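Local coordinates for RidA family protein (Psychrobacter sp. MES7-P7E, PDB 6L8P) that probably deaminates reactive enamine and imine intermediates by hydrolysis, as a trimeric member of the RidA family from a cold-living bacterium, at residues A[24-29]-A[82-87]. The protein carries 1 engineered substitution. Numbering follows the deposited sequence.
Sequences QTIQTD and CEAAGG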
loop_
_atom_site.group_PDB
_atom_site.type_symbol
_atom_site.label_atom_id
_atom_site.label_comp_id
_atom_site.label_asym_id
_atom_site.label_seq_id
_atom_site.Cartn_x
_atom_site.Cartn_y
_atom_site.Cartn_z
ATOM N N GLN A 24 17.678 9.926 0.913
ATOM C CA GLN A 24 18.260 10.008 2.244
ATOM C C GLN A 24 17.529 8.991 3.100
ATOM O O GLN A 24 16.308 9.066 3.220
ATOM C CB GLN A 24 18.110 11.390 2.881
ATOM C CG GLN A 24 18.264 12.549 1.933
ATOM C CD GLN A 24 17.719 13.833 2.529
ATOM O OE1 GLN A 24 17.076 14.633 1.841
ATOM N NE2 GLN A 24 17.965 14.030 3.824
ATOM N N THR A 25 18.268 8.089 3.722
ATOM C CA THR A 25 17.687 7.176 4.700
ATOM C C THR A 25 17.565 7.866 6.055
ATOM O O THR A 25 18.480 8.574 6.497
ATOM C CB THR A 25 18.560 5.936 4.775
ATOM O OG1 THR A 25 18.655 5.394 3.445
ATOM C CG2 THR A 25 17.939 4.916 5.675
ATOM N N ILE A 26 16.426 7.687 6.702
ATOM C CA ILE A 26 16.104 8.346 7.961
ATOM C C ILE A 26 16.257 7.325 9.079
ATOM O O ILE A 26 15.749 6.196 8.980
ATOM C CB ILE A 26 14.670 8.913 7.962
ATOM C CG1 ILE A 26 14.372 9.846 6.770
ATOM C CG2 ILE A 26 14.345 9.625 9.289
ATOM C CD1 ILE A 26 15.352 11.016 6.570
ATOM N N GLN A 27 16.935 7.719 10.161
ATOM C CA GLN A 27 17.022 6.871 11.343
ATOM C C GLN A 27 16.926 7.752 12.577
ATOM O O GLN A 27 17.514 8.841 12.624
ATOM C CB GLN A 27 18.331 6.062 11.401
ATOM C CG GLN A 27 18.395 4.992 12.533
ATOM C CD GLN A 27 18.765 5.581 13.902
ATOM O OE1 GLN A 27 19.408 6.633 13.983
ATOM N NE2 GLN A 27 18.341 4.915 14.978
ATOM N N THR A 28 16.174 7.286 13.559
ATOM C CA THR A 28 16.116 7.949 14.855
ATOM C C THR A 28 15.985 6.921 15.967
ATOM O O THR A 28 15.175 5.999 15.897
ATOM C CB THR A 28 14.975 8.973 14.941
ATOM O OG1 THR A 28 14.869 9.467 16.285
ATOM C CG2 THR A 28 13.625 8.376 14.525
ATOM N N ASP A 29 16.743 7.127 17.050
ATOM C CA ASP A 29 16.542 6.271 18.212
ATOM C C ASP A 29 15.231 6.525 18.946
ATOM O O ASP A 29 14.914 5.774 19.880
ATOM C CB ASP A 29 17.701 6.459 19.203
ATOM C CG ASP A 29 19.045 6.135 18.600
ATOM O OD1 ASP A 29 19.128 5.208 17.764
ATOM O OD2 ASP A 29 20.031 6.814 18.966
ATOM N N CYS A 82 8.820 11.398 11.510
ATOM C CA CYS A 82 8.508 12.630 10.793
ATOM C C CYS A 82 9.491 13.714 11.175
ATOM O O CYS A 82 10.041 14.399 10.306
ATOM C CB CYS A 82 7.092 13.126 11.108
ATOM S SG CYS A 82 5.739 12.114 10.419
ATOM N N GLU A 83 9.727 13.859 12.479
ATOM C CA GLU A 83 10.623 14.914 12.956
ATOM C C GLU A 83 12.051 14.660 12.518
ATOM O O GLU A 83 12.760 15.598 12.131
ATOM C CB GLU A 83 10.520 15.023 14.470
ATOM C CG GLU A 83 9.154 15.511 14.902
ATOM C CD GLU A 83 8.953 15.405 16.400
ATOM O OE1 GLU A 83 9.764 14.722 17.060
ATOM O OE2 GLU A 83 7.989 16.012 16.914
ATOM N N ALA A 84 12.494 13.400 12.549
ATOM C CA ALA A 84 13.823 13.080 12.047
ATOM C C ALA A 84 13.956 13.402 10.567
ATOM O O ALA A 84 15.056 13.675 10.085
ATOM C CB ALA A 84 14.125 11.601 12.321
ATOM N N ALA A 85 12.852 13.383 9.825
ATOM C CA ALA A 85 12.896 13.702 8.400
ATOM C C ALA A 85 12.750 15.195 8.129
ATOM O O ALA A 85 12.751 15.601 6.960
ATOM C CB ALA A 85 11.790 12.938 7.653
ATOM N N GLY A 86 12.599 16.002 9.175
ATOM C CA GLY A 86 12.437 17.440 9.034
ATOM C C GLY A 86 11.012 17.878 8.856
ATOM O O GLY A 86 10.764 19.007 8.419
ATOM N N GLY A 87 10.065 17.013 9.158
ATOM C CA GLY A 87 8.663 17.363 9.062
ATOM C C GLY A 87 7.883 17.110 10.331
ATOM O O GLY A 87 8.444 17.114 11.438
#
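I26 packs its two branches against A84, the last residue of helix 67-84, and A85 just after it. The contact between the segments is apolar. I26 CG2 meets A84 CB at 3.6 Å. The other branch serves A85: I26 CG1 lies 4.1 Å from A85 CB, and I26 CD1 lies 4.1 Å from A85 CA. This split follows from chi1 of -54°, which sets CG2 anti to the backbone N and CG1 anti to the carbonyl carbon. T28 adds a smaller patch through its carbon side, with T28 CB 3.8 Å from A84 CB. The A84 methyl therefore touches both I26 and T28.

The polar bonds run within each segment or to residues outside both. T28 OG1 is hydrogen-bonded to K30 N, and A85 O to K43 NZ. Q27 NE2 donates to D29 OD1 at 2.9 Å, reaching it from above the carboxylate plane. The helix ends in a Schellman motif, with G86 at positive phi. G87 N bonds C82 O at 2.9 Å and G86 N bonds E83 O at 3.0 Å.

Strand 23-26 is outermost on its side of the sheet within the chain and pairs with strand 41-44. The contact joins this edge strand and the loop after it to the C-terminal end of the helix packed on the sheet. With the close contacts between carbons, the fit rests on I26 and the carbon side of T28 against A84 and A85, while K43 bonds to both segments.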